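Local atomic coordinates of transcriptional regulator, GntR family (Ralstonia eutropha, PDB entry 3IHU), a protein that probably binds DNA as a GntR-family transcription factor, with a winged-helix reader joined to an all-helical FCD domain. Residues Asp19-Gly24 against Phe49-Asn54; Leu88-Val93 against Ile164-Val169; Gly28-Thr33 against Thr136-Arg141; Arg103-Gly108 against Arg146-Met151. All coordinates share one frame; numbering follows the deposited sequence.

Overall arrangement
Helix 17-31, at the N terminus, enters two contacts. Contact 1 closes the first loop, bringing 19-24 against the turn of the helix-turn-helix, while contact 3 starts from 28-33 on the same helix and reaches over a hundred residues ahead to 136-141. The two therefore cross, and contact 3 joins the GntR and FCD parts. Contact 2 opens on helix 84-105 and closes at 164-169, with contact 4, which uses the far end of that helix and helix 134-152, nested inside it. Contact 3 crosses both. Contacts 2 and 3 also touch directly, through H165 with R141 and I168 with L29, on opposite sides of the chain's centre.

Contact 1: Asp19-Gly24 against Phe49-Asn54; sequences DTVFFG and FGVGRN
V21 and F49 bring their CA atoms within 6.4 Å where helix 17-31 passes the end of helix 42-49 and the turn that follows it. This is the helix-turn-helix of the GntR winged-helix domain: G50, with positive phi, follows the last residue of the motif's first helix, and G52 takes the N-cap position of helix 53-65, the presumed DNA-recognition helix of this family. Helix 17-31, outside the two-helix motif, meets the turn mainly through apolar atoms and the face of one ring. The F49 ring lies flat against helix 17-31, and V21 CA sits almost exactly on the ring normal, 4.2 Å from the centroid, as a CH-pi contact. Further along the same helix, G24 CA comes obliquely to F49 CE1 at 3.8 Å, and the T20 carbonyl also approaches the ring obliquely. Because G24 carries no side chain, the ring can settle directly on the backbone.

V21 places its two methyls differently. CG1 stands anti to the backbone N (chi1 -178°) and reaches the CD2-CE2 side of the ring, whereas CG2 lies against both F49 and V51, 3.9 Å from F49 CB. F49 also packs on F34 and I25, while V21 extends to A59 of helix 53-65, so the same valine meets both the turn and the helix beyond it. T20 OG1 is hydrogen-bonded to A17 O one turn back, and it touches V51 CG1 at 3.6 Å. CG2 of V51, flanked by its own backbone N and carbonyl carbon, meets V21 CG2 at 3.5 Å, methyl against methyl.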
loop_
_atom_site.group_PDB
_atom_site.type_symbol
_atom_site.label_atom_id
_atom_site.label_comp_id
_atom_site.label_asym_id
_atom_site.label_seq_id
_atom_site.Cartn_x
_atom_site.Cartn_y
_atom_site.Cartn_z
ATOM N N ASP A 19 10.589 -12.994 -1.036
ATOM C CA ASP A 19 9.624 -12.115 -0.407
ATOM C C ASP A 19 10.264 -10.948 0.347
ATOM O O ASP A 19 9.710 -9.852 0.354
ATOM C CB ASP A 19 8.733 -12.886 0.577
ATOM C CG ASP A 19 7.677 -13.765 -0.122
ATOM O OD1 ASP A 19 7.559 -13.743 -1.384
ATOM O OD2 ASP A 19 6.973 -14.504 0.608
ATOM N N THR A 20 11.409 -11.172 0.969
ATOM C CA THR A 20 12.026 -10.146 1.788
ATOM C C THR A 20 12.517 -8.993 0.918
ATOM O O THR A 20 12.452 -7.844 1.326
ATOM C CB THR A 20 13.220 -10.651 2.642
ATOM O OG1 THR A 20 14.385 -10.725 1.828
ATOM C CG2 THR A 20 12.957 -12.005 3.331
ATOM N N VAL A 21 12.981 -9.289 -0.290
ATOM C CA VAL A 21 13.306 -8.232 -1.270
ATOM C C VAL A 21 12.048 -7.611 -1.906
ATOM O O VAL A 21 11.947 -6.374 -2.127
ATOM C CB VAL A 21 14.232 -8.785 -2.365
ATOM C CG1 VAL A 21 14.611 -7.702 -3.334
ATOM C CG2 VAL A 21 15.475 -9.441 -1.730
ATOM N N PHE A 22 11.098 -8.458 -2.252
ATOM C CA PHE A 22 9.857 -7.983 -2.881
ATOM C C PHE A 22 9.128 -7.003 -1.960
ATOM O O PHE A 22 8.834 -5.866 -2.348
ATOM C CB PHE A 22 8.960 -9.163 -3.198
ATOM C CG PHE A 22 7.662 -8.800 -3.873
ATOM C CD1 PHE A 22 7.623 -8.497 -5.219
ATOM C CD2 PHE A 22 6.469 -8.827 -3.161
ATOM C CE1 PHE A 22 6.418 -8.208 -5.851
ATOM C CE2 PHE A 22 5.258 -8.526 -3.800
ATOM C CZ PHE A 22 5.250 -8.217 -5.137
ATOM N N PHE A 23 8.906 -7.417 -0.725
ATOM C CA PHE A 23 8.219 -6.560 0.228
ATOM C C PHE A 23 9.109 -5.445 0.782
ATOM O O PHE A 23 8.616 -4.344 1.068
ATOM C CB PHE A 23 7.580 -7.402 1.327
ATOM C CG PHE A 23 6.444 -8.247 0.822
ATOM C CD1 PHE A 23 5.248 -7.642 0.390
ATOM C CD2 PHE A 23 6.552 -9.627 0.759
ATOM C CE1 PHE A 23 4.181 -8.418 -0.090
ATOM C CE2 PHE A 23 5.497 -10.403 0.269
ATOM C CZ PHE A 23 4.312 -9.797 -0.150
ATOM N N GLY A 24 10.404 -5.719 0.915
ATOM C CA GLY A 24 11.362 -4.716 1.332
ATOM C C GLY A 24 11.454 -3.502 0.429
ATOM O O GLY A 24 11.588 -2.362 0.922
ATOM N N PHE A 49 19.735 -6.869 1.643
ATOM C CA PHE A 49 18.714 -7.750 2.192
ATOM C C PHE A 49 19.258 -9.019 2.810
ATOM O O PHE A 49 18.539 -9.764 3.458
ATOM C CB PHE A 49 17.642 -8.002 1.131
ATOM C CG PHE A 49 16.786 -6.816 0.883
ATOM C CD1 PHE A 49 15.871 -6.408 1.847
ATOM C CD2 PHE A 49 16.882 -6.089 -0.296
ATOM C CE1 PHE A 49 15.065 -5.295 1.638
ATOM C CE2 PHE A 49 16.062 -4.985 -0.523
ATOM C CZ PHE A 49 15.149 -4.587 0.435
ATOM N N GLY A 50 20.542 -9.270 2.639
ATOM C CA GLY A 50 21.119 -10.489 3.132
ATOM C C GLY A 50 20.577 -11.740 2.482
ATOM O O GLY A 50 20.548 -12.778 3.102
ATOM N N VAL A 51 20.210 -11.674 1.212
ATOM C CA VAL A 51 19.770 -12.884 0.488
ATOM C C VAL A 51 20.666 -13.088 -0.737
ATOM O O VAL A 51 21.491 -12.230 -1.045
ATOM C CB VAL A 51 18.294 -12.765 0.093
ATOM C CG1 VAL A 51 17.422 -12.505 1.341
ATOM C CG2 VAL A 51 18.105 -11.648 -0.919
ATOM N N GLY A 52 20.517 -14.225 -1.425
ATOM C CA GLY A 52 21.373 -14.564 -2.563
ATOM C C GLY A 52 20.844 -14.016 -3.886
ATOM O O GLY A 52 19.683 -13.557 -3.980
ATOM N N ARG A 53 21.704 -14.097 -4.894
ATOM C CA ARG A 53 21.402 -13.677 -6.247
ATOM C C ARG A 53 20.085 -14.218 -6.798
ATOM O O ARG A 53 19.265 -13.421 -7.264
ATOM C CB ARG A 53 22.517 -14.047 -7.198
ATOM C CG ARG A 53 23.814 -13.339 -6.906
ATOM C CD ARG A 53 24.916 -13.868 -7.803
ATOM N NE ARG A 53 26.241 -13.327 -7.454
ATOM C CZ ARG A 53 26.651 -12.083 -7.742
ATOM N NH1 ARG A 53 25.853 -11.227 -8.382
ATOM N NH2 ARG A 53 27.871 -11.673 -7.405
ATOM N N ASN A 54 19.858 -15.531 -6.741
ATOM C CA ASN A 54 18.593 -16.088 -7.277
ATOM C C ASN A 54 17.373 -15.422 -6.678
ATOM O O ASN A 54 16.439 -15.061 -7.408
ATOM C CB ASN A 54 18.504 -17.630 -7.154
ATOM C CG ASN A 54 19.366 -18.346 -8.185
ATOM O OD1 ASN A 54 19.950 -17.691 -9.064
ATOM N ND2 ASN A 54 19.468 -19.703 -8.086
#

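Contact 2: Leu88-Val93 against Ile164-Val169; sequences LDVLDV and IHMPIV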
loop_
_atom_site.group_PDB
_atom_site.type_symbol
_atom_site.label_atom_id
_atom_site.label_comp_id
_atom_site.label_asym_id
_atom_site.label_seq_id
_atom_site.Cartn_x
_atom_site.Cartn_y
_atom_site.Cartn_z
ATOM N N LEU A 88 -2.991 8.495 -12.674
ATOM C CA LEU A 88 -4.437 8.541 -12.654
ATOM C C LEU A 88 -5.047 7.154 -12.977
ATOM O O LEU A 88 -6.065 6.763 -12.410
ATOM C CB LEU A 88 -4.956 9.580 -13.616
ATOM C CG LEU A 88 -4.647 11.041 -13.217
ATOM C CD1 LEU A 88 -5.027 11.994 -14.369
ATOM C CD2 LEU A 88 -5.376 11.393 -11.895
ATOM N N ASP A 89 -4.397 6.433 -13.890
ATOM C CA ASP A 89 -4.855 5.081 -14.273
ATOM C C ASP A 89 -4.673 4.106 -13.112
ATOM O O ASP A 89 -5.567 3.305 -12.845
ATOM C CB ASP A 89 -4.166 4.605 -15.572
ATOM C CG ASP A 89 -4.708 5.284 -16.837
ATOM O OD1 ASP A 89 -5.707 6.054 -16.803
ATOM O OD2 ASP A 89 -4.111 5.036 -17.912
ATOM N N VAL A 90 -3.538 4.180 -12.387
ATOM C CA VAL A 90 -3.362 3.419 -11.204
ATOM C C VAL A 90 -4.450 3.754 -10.121
ATOM O O VAL A 90 -4.994 2.882 -9.473
ATOM C CB VAL A 90 -1.949 3.611 -10.610
ATOM C CG1 VAL A 90 -1.887 3.121 -9.156
ATOM C CG2 VAL A 90 -0.879 2.968 -11.508
ATOM N N LEU A 91 -4.718 5.022 -9.890
ATOM C CA LEU A 91 -5.713 5.414 -8.898
ATOM C C LEU A 91 -7.104 4.916 -9.294
ATOM O O LEU A 91 -7.912 4.621 -8.474
ATOM C CB LEU A 91 -5.719 6.924 -8.766
ATOM C CG LEU A 91 -4.457 7.564 -8.165
ATOM C CD1 LEU A 91 -4.479 9.051 -8.440
ATOM C CD2 LEU A 91 -4.387 7.237 -6.642
ATOM N N ASP A 92 -7.367 4.813 -10.585
ATOM C CA ASP A 92 -8.669 4.322 -11.071
ATOM C C ASP A 92 -8.902 2.875 -10.583
ATOM O O ASP A 92 -9.997 2.530 -10.083
ATOM C CB ASP A 92 -8.734 4.374 -12.610
ATOM C CG ASP A 92 -9.289 5.687 -13.141
ATOM O OD1 ASP A 92 -9.850 6.439 -12.332
ATOM O OD2 ASP A 92 -9.202 5.932 -14.382
ATOM N N VAL A 93 -7.872 2.048 -10.707
ATOM C CA VAL A 93 -7.922 0.699 -10.197
ATOM C C VAL A 93 -7.896 0.636 -8.624
ATOM O O VAL A 93 -8.682 -0.077 -8.041
ATOM C CB VAL A 93 -6.728 -0.110 -10.711
ATOM C CG1 VAL A 93 -6.656 -1.455 -10.023
ATOM C CG2 VAL A 93 -6.821 -0.263 -12.285
ATOM N N ILE A 164 -3.144 -2.249 -4.211
ATOM C CA ILE A 164 -3.932 -1.384 -3.334
ATOM C C ILE A 164 -3.072 -0.342 -2.655
ATOM O O ILE A 164 -3.519 0.766 -2.388
ATOM C CB ILE A 164 -4.691 -2.257 -2.296
ATOM C CG1 ILE A 164 -5.963 -2.808 -2.905
ATOM C CG2 ILE A 164 -5.049 -1.470 -1.089
ATOM C CD1 ILE A 164 -6.490 -4.017 -2.200
ATOM N N HIS A 165 -1.822 -0.682 -2.409
ATOM C CA HIS A 165 -0.918 0.151 -1.601
ATOM C C HIS A 165 -0.346 1.367 -2.345
ATOM O O HIS A 165 0.042 2.355 -1.706
ATOM C CB HIS A 165 0.243 -0.726 -1.079
ATOM C CG HIS A 165 -0.197 -1.816 -0.162
ATOM N ND1 HIS A 165 -0.883 -1.568 1.005
ATOM C CD2 HIS A 165 -0.039 -3.161 -0.226
ATOM C CE1 HIS A 165 -1.121 -2.708 1.631
ATOM N NE2 HIS A 165 -0.630 -3.691 0.896
HETATM N N MSE A 166 -0.263 1.257 -3.675
HETATM C CA MSE A 166 0.258 2.327 -4.544
HETATM C C MSE A 166 1.598 2.907 -4.141
HETATM O O MSE A 166 1.735 4.107 -3.962
HETATM C CB MSE A 166 -0.753 3.461 -4.619
HETATM C CG MSE A 166 -1.963 3.101 -5.319
HETATM SE SE MSE A 166 -2.950 4.687 -5.494
HETATM C CE MSE A 166 -3.920 4.635 -3.799
ATOM N N PRO A 167 2.614 2.050 -4.012
ATOM C CA PRO A 167 3.918 2.479 -3.462
ATOM C C PRO A 167 4.599 3.554 -4.278
ATOM O O PRO A 167 5.109 4.512 -3.710
ATOM C CB PRO A 167 4.751 1.175 -3.427
ATOM C CG PRO A 167 3.961 0.163 -4.259
ATOM C CD PRO A 167 2.539 0.594 -4.244
ATOM N N ILE A 168 4.575 3.447 -5.604
ATOM C CA ILE A 168 5.183 4.490 -6.425
ATOM C C ILE A 168 4.464 5.819 -6.271
ATOM O O ILE A 168 5.119 6.821 -6.026
ATOM C CB ILE A 168 5.271 4.179 -7.939
ATOM C CG1 ILE A 168 5.981 2.870 -8.179
ATOM C CG2 ILE A 168 6.082 5.302 -8.656
ATOM C CD1 ILE A 168 7.420 2.970 -7.884
ATOM N N VAL A 169 3.145 5.822 -6.396
ATOM C CA VAL A 169 2.319 7.016 -6.186
ATOM C C VAL A 169 2.602 7.642 -4.801
ATOM O O VAL A 169 2.851 8.842 -4.675
ATOM C CB VAL A 169 0.802 6.679 -6.327
ATOM C CG1 VAL A 169 -0.067 7.910 -6.047
ATOM C CG2 VAL A 169 0.506 6.145 -7.700
#
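Between V90 and L91 on one helix and M166 and V169 on the other segment, no ring, amide or carboxylate takes part; the meeting surfaces are wholly aliphatic, apart from one selenium. The imidazole of H165, next to M166 in the chain, belongs to another cluster, meeting F161 edge-to-face and Y145 with the planes at about 45°. The contact is an example of helices joined by aliphatic packing.

V90 CG1, held anti to the backbone N (chi1 164°), is the branch that does the touching. It lies 3.8 Å from CG of M166, a selenomethionine, and 4.1 Å from V169 CG2, and so fits between the two residues. V90 runs antiparallel alongside both side chains. In the conformer given, L91 comes across M166 at about a right angle with its CD2 methyl leading; the close approach to SE is doubtful, since M166 was modelled in two conformers. The same methyl is 4.4 Å from V169 CG1, a looser contact.

M166, with positive phi (50°), leaves the helical path after 155-165 and occupies the N-cap position before helix 167-172; V169 then points toward the same helix 84-105. Within the FCD domain, L91 and V169 extend this packing to V209, R213 and I216 of helix 198-219. The linker residue L82 lies against V90, I168 and V169, and P167 touches I68, just before strand 69-71 of the winged-helix part.

Contact 3: Gly28-Thr33 against Thr136-Arg141; sequences GLELGT and TFSNAR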
loop_
_atom_site.group_PDB
_atom_site.type_symbol
_atom_site.label_atom_id
_atom_site.label_comp_id
_atom_site.label_asym_id
_atom_site.label_seq_id
_atom_site.Cartn_x
_atom_site.Cartn_y
_atom_site.Cartn_z
ATOM N N GLY A 28 10.116 0.011 1.569
ATOM C CA GLY A 28 11.113 1.075 1.462
ATOM C C GLY A 28 10.668 2.257 0.609
ATOM O O GLY A 28 10.970 3.398 0.929
ATOM N N LEU A 29 9.912 2.010 -0.453
ATOM C CA LEU A 29 9.407 3.108 -1.289
ATOM C C LEU A 29 8.460 3.973 -0.461
ATOM O O LEU A 29 8.554 5.180 -0.469
ATOM C CB LEU A 29 8.696 2.589 -2.556
ATOM C CG LEU A 29 9.596 2.442 -3.783
ATOM C CD1 LEU A 29 8.948 1.445 -4.809
ATOM C CD2 LEU A 29 9.908 3.815 -4.382
ATOM N N GLU A 30 7.604 3.325 0.305
ATOM C CA GLU A 30 6.690 4.019 1.204
ATOM C C GLU A 30 7.417 4.697 2.339
ATOM O O GLU A 30 7.059 5.791 2.747
ATOM C CB GLU A 30 5.672 3.025 1.795
ATOM C CG GLU A 30 4.622 3.727 2.670
ATOM C CD GLU A 30 3.446 2.847 3.052
ATOM O OE1 GLU A 30 3.486 1.624 2.796
ATOM O OE2 GLU A 30 2.497 3.405 3.647
ATOM N N LEU A 31 8.433 4.032 2.867
ATOM C CA LEU A 31 9.183 4.592 3.971
ATOM C C LEU A 31 10.201 5.632 3.546
ATOM O O LEU A 31 10.688 6.389 4.398
ATOM C CB LEU A 31 9.880 3.487 4.752
ATOM C CG LEU A 31 8.979 2.524 5.542
ATOM C CD1 LEU A 31 9.804 1.475 6.316
ATOM C CD2 LEU A 31 8.101 3.330 6.533
ATOM N N GLY A 32 10.555 5.667 2.260
ATOM C CA GLY A 32 11.517 6.651 1.780
ATOM C C GLY A 32 12.943 6.156 1.685
ATOM O O GLY A 32 13.821 6.938 1.385
ATOM N N THR A 33 13.194 4.876 1.923
ATOM C CA THR A 33 14.562 4.342 1.807
ATOM C C THR A 33 14.932 3.899 0.368
ATOM O O THR A 33 16.068 3.647 0.096
ATOM C CB THR A 33 14.751 3.139 2.708
ATOM O OG1 THR A 33 13.704 2.210 2.440
ATOM C CG2 THR A 33 14.734 3.568 4.227
ATOM N N THR A 136 6.178 4.689 11.645
ATOM C CA THR A 136 5.157 3.977 12.412
ATOM C C THR A 136 3.788 4.178 11.780
ATOM O O THR A 136 2.936 3.312 11.852
ATOM C CB THR A 136 5.073 4.453 13.874
ATOM O OG1 THR A 136 4.797 5.856 13.890
ATOM C CG2 THR A 136 6.377 4.161 14.641
ATOM N N PHE A 137 3.565 5.306 11.123
ATOM C CA PHE A 137 2.279 5.511 10.460
ATOM C C PHE A 137 2.188 4.517 9.312
ATOM O O PHE A 137 1.171 3.861 9.146
ATOM C CB PHE A 137 2.112 6.948 9.956
ATOM C CG PHE A 137 0.732 7.247 9.441
ATOM C CD1 PHE A 137 -0.273 7.592 10.302
ATOM C CD2 PHE A 137 0.438 7.155 8.079
ATOM C CE1 PHE A 137 -1.557 7.849 9.818
ATOM C CE2 PHE A 137 -0.818 7.405 7.606
ATOM C CZ PHE A 137 -1.827 7.762 8.480
ATOM N N SER A 138 3.261 4.401 8.526
ATOM C CA SER A 138 3.262 3.462 7.398
ATOM C C SER A 138 3.048 2.046 7.857
ATOM O O SER A 138 2.346 1.290 7.180
ATOM C CB SER A 138 4.547 3.499 6.603
ATOM O OG SER A 138 4.602 4.659 5.844
ATOM N N ASN A 139 3.611 1.701 8.999
ATOM C CA ASN A 139 3.512 0.317 9.497
ATOM C C ASN A 139 2.092 0.075 10.012
ATOM O O ASN A 139 1.547 -1.003 9.834
ATOM C CB ASN A 139 4.526 -0.007 10.633
ATOM C CG ASN A 139 6.023 0.180 10.228
ATOM O OD1 ASN A 139 6.400 0.118 9.070
ATOM N ND2 ASN A 139 6.868 0.409 11.231
ATOM N N ALA A 140 1.507 1.056 10.694
ATOM C CA ALA A 140 0.146 0.874 11.173
ATOM C C ALA A 140 -0.793 0.880 9.947
ATOM O O ALA A 140 -1.761 0.175 9.932
ATOM C CB ALA A 140 -0.271 1.971 12.194
ATOM N N ARG A 141 -0.483 1.663 8.919
ATOM C CA ARG A 141 -1.265 1.618 7.682
ATOM C C ARG A 141 -1.268 0.202 7.103
ATOM O O ARG A 141 -2.331 -0.373 6.807
ATOM C CB ARG A 141 -0.783 2.627 6.651
ATOM C CG ARG A 141 -1.719 2.662 5.371
ATOM C CD ARG A 141 -0.980 3.129 4.130
ATOM N NE ARG A 141 0.069 2.197 3.713
ATOM C CZ ARG A 141 -0.137 0.997 3.164
ATOM N NH1 ARG A 141 -1.362 0.487 2.994
ATOM N NH2 ARG A 141 0.899 0.250 2.832
HETATM O O HOH W 1 1.800 5.525 4.865
#
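E30 and R141 form the charged part of this contact, a salt bridge in which two nitrogens of one side chain grip two oxygens of the other. NE of R141 donates to OE2 of E30 over 2.7 Å at an N-H...O angle of 159°, and NH2 of R141 donates to OE1 of E30 over 2.9 Å and is equally straight. Both oxygens are met on their syn side. The two planes lie 27° apart, nearly coplanar, so the guanidinium is held side-on and its rotation is largely fixed. E30 can reach across because its CG is anti to the backbone N (chi1 -176°) and the chain beyond is extended; R141 bends at its third torsion to turn the NE edge inward. The carboxylate has a second charged partner in R142, while R141 NH1 is hydrogen-bonded to H165 ND1 and its guanidinium makes a cation-pi contact with Y145.

As an example of how a two-domain regulator is fastened together, the bridge joins the end of helix 17-31, in the GntR winged-helix part, to helix 134-152 of the FCD domain. The first helix finishes here in a Schellman motif, in which G32 has positive phi, T33 N returns to G28 O and G32 N to L29 O, both bonds weak.

Beside the bridge, water 1 links E30 OE2 and S138 OG, 3.1 Å from the latter; its leg to OE2 is unusually short and doubtful in detail. S138 OG also comes to 3.3 Å from E30 OE2, and has a hydrogen-bond partner in G134 O.

Among the apolar contacts, L31 CD2 rests on S138 CB at 3.6 Å, and E30 CG lies alongside the same serine.

Contact 4: Arg103-Gly108 against Arg146-Met151; sequences RAATRG and RTLLEM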
loop_
_atom_site.group_PDB
_atom_site.type_symbol
_atom_site.label_atom_id
_atom_site.label_comp_id
_atom_site.label_asym_id
_atom_site.label_seq_id
_atom_site.Cartn_x
_atom_site.Cartn_y
_atom_site.Cartn_z
ATOM N N ARG A 103 -15.518 -3.110 1.405
ATOM C CA ARG A 103 -16.756 -3.842 1.225
ATOM C C ARG A 103 -16.687 -5.257 1.711
ATOM O O ARG A 103 -17.539 -5.702 2.497
ATOM C CB ARG A 103 -17.188 -3.837 -0.231
ATOM C CG ARG A 103 -18.533 -4.549 -0.497
ATOM C CD ARG A 103 -18.825 -4.692 -2.008
ATOM N NE ARG A 103 -20.189 -5.171 -2.105
ATOM C CZ ARG A 103 -21.279 -4.411 -2.083
ATOM N NH1 ARG A 103 -21.221 -3.096 -2.116
ATOM N NH2 ARG A 103 -22.451 -4.994 -2.063
ATOM N N ALA A 104 -15.657 -5.978 1.310
ATOM C CA ALA A 104 -15.565 -7.386 1.688
ATOM C C ALA A 104 -15.311 -7.548 3.207
ATOM O O ALA A 104 -15.727 -8.553 3.794
ATOM C CB ALA A 104 -14.493 -8.099 0.901
ATOM N N ALA A 105 -14.542 -6.626 3.804
ATOM C CA ALA A 105 -14.170 -6.714 5.199
ATOM C C ALA A 105 -15.394 -6.700 6.109
ATOM O O ALA A 105 -15.274 -7.145 7.245
ATOM C CB ALA A 105 -13.162 -5.562 5.642
ATOM N N THR A 106 -16.538 -6.209 5.626
ATOM C CA THR A 106 -17.767 -6.236 6.403
ATOM C C THR A 106 -18.188 -7.637 6.781
ATOM O O THR A 106 -18.935 -7.820 7.752
ATOM C CB THR A 106 -18.981 -5.582 5.737
ATOM O OG1 THR A 106 -19.282 -6.258 4.494
ATOM C CG2 THR A 106 -18.738 -4.128 5.556
ATOM N N ARG A 107 -17.714 -8.635 6.045
ATOM C CA ARG A 107 -17.961 -10.014 6.446
ATOM C C ARG A 107 -17.386 -10.366 7.818
ATOM O O ARG A 107 -17.866 -11.284 8.455
ATOM C CB ARG A 107 -17.443 -10.984 5.410
ATOM C CG ARG A 107 -18.222 -10.879 4.121
ATOM C CD ARG A 107 -17.585 -11.656 2.930
ATOM N NE ARG A 107 -17.782 -13.092 3.094
ATOM C CZ ARG A 107 -16.944 -13.928 3.720
ATOM N NH1 ARG A 107 -15.804 -13.496 4.263
ATOM N NH2 ARG A 107 -17.252 -15.222 3.805
ATOM N N GLY A 108 -16.364 -9.658 8.267
ATOM C CA GLY A 108 -15.798 -9.903 9.579
ATOM C C GLY A 108 -16.279 -8.939 10.647
ATOM O O GLY A 108 -15.677 -8.881 11.711
ATOM N N ARG A 146 -3.961 -4.990 6.026
ATOM C CA ARG A 146 -3.927 -6.435 6.190
ATOM C C ARG A 146 -5.114 -6.980 7.012
ATOM O O ARG A 146 -5.708 -8.023 6.688
ATOM C CB ARG A 146 -2.573 -6.873 6.788
ATOM C CG ARG A 146 -2.509 -8.320 7.301
ATOM C CD ARG A 146 -2.916 -9.389 6.262
ATOM N NE ARG A 146 -2.167 -9.262 4.999
ATOM C CZ ARG A 146 -1.045 -9.916 4.689
ATOM N NH1 ARG A 146 -0.489 -10.762 5.541
ATOM N NH2 ARG A 146 -0.471 -9.710 3.507
ATOM N N THR A 147 -5.508 -6.264 8.056
ATOM C CA THR A 147 -6.666 -6.688 8.856
ATOM C C THR A 147 -7.918 -6.636 7.997
ATOM O O THR A 147 -8.733 -7.577 8.009
ATOM C CB THR A 147 -6.801 -5.818 10.123
ATOM O OG1 THR A 147 -5.516 -5.711 10.750
ATOM C CG2 THR A 147 -7.746 -6.395 11.081
ATOM N N LEU A 148 -8.066 -5.569 7.211
ATOM C CA LEU A 148 -9.207 -5.498 6.324
ATOM C C LEU A 148 -9.202 -6.706 5.400
ATOM O O LEU A 148 -10.265 -7.293 5.118
ATOM C CB LEU A 148 -9.266 -4.196 5.515
ATOM C CG LEU A 148 -9.529 -2.915 6.296
ATOM C CD1 LEU A 148 -9.356 -1.711 5.339
ATOM C CD2 LEU A 148 -10.937 -2.976 7.015
ATOM N N LEU A 149 -8.014 -7.094 4.946
ATOM C CA LEU A 149 -7.906 -8.223 4.004
ATOM C C LEU A 149 -8.343 -9.516 4.661
ATOM O O LEU A 149 -9.137 -10.256 4.097
ATOM C CB LEU A 149 -6.483 -8.343 3.490
ATOM C CG LEU A 149 -6.227 -9.407 2.424
ATOM C CD1 LEU A 149 -6.994 -9.157 1.081
ATOM C CD2 LEU A 149 -4.744 -9.413 2.199
ATOM N N GLU A 150 -7.864 -9.753 5.869
ATOM C CA GLU A 150 -8.165 -10.975 6.597
ATOM C C GLU A 150 -9.632 -11.060 6.904
ATOM O O GLU A 150 -10.207 -12.150 6.864
ATOM C CB GLU A 150 -7.354 -11.088 7.895
ATOM C CG GLU A 150 -5.845 -11.230 7.703
ATOM C CD GLU A 150 -5.469 -12.335 6.688
ATOM O OE1 GLU A 150 -6.021 -13.466 6.788
ATOM O OE2 GLU A 150 -4.643 -12.057 5.772
HETATM N N MSE A 151 -10.239 -9.914 7.163
HETATM C CA MSE A 151 -11.666 -9.821 7.425
HETATM C C MSE A 151 -12.510 -10.236 6.235
HETATM O O MSE A 151 -13.511 -10.921 6.400
HETATM C CB MSE A 151 -12.021 -8.380 7.878
HETATM C CG MSE A 151 -11.711 -8.112 9.311
HETATM SE SE MSE A 151 -11.869 -6.266 9.850
HETATM C CE MSE A 151 -13.801 -6.500 10.196
#
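The last turn of helix 84-105, with A105 in front, packs on helix 134-152 at the M151 turn, inside the all-helical FCD domain. A105 and M151 approach to 4.6 Å between CA atoms, a close approach consistent with the small side chain of A105. The methyl of A105 lies beside two residues one turn apart, 3.4 Å from the carbonyl O of L148, 3.7 Å from L148 CD2 and 3.8 Å from M151 CB.

M151, a selenomethionine, supplies the other half of the fit. Its chain bends at the third torsion (chi3 86°) and carries CE against the backbone of A105 and G108, 3.4 Å from A105 O and equally far from G108 O, so that the methyl touches two backbone carbonyl oxygens, which it meets at roughly a right angle. A105 O meanwhile accepts a hydrogen bond from G108 N. Two further helices of the domain adjoin the pair: L118 and Q114 of helix 112-130 touch L148 and M151 respectively, and on the side toward helix 179-195, V193 meets A105, L148 and M151.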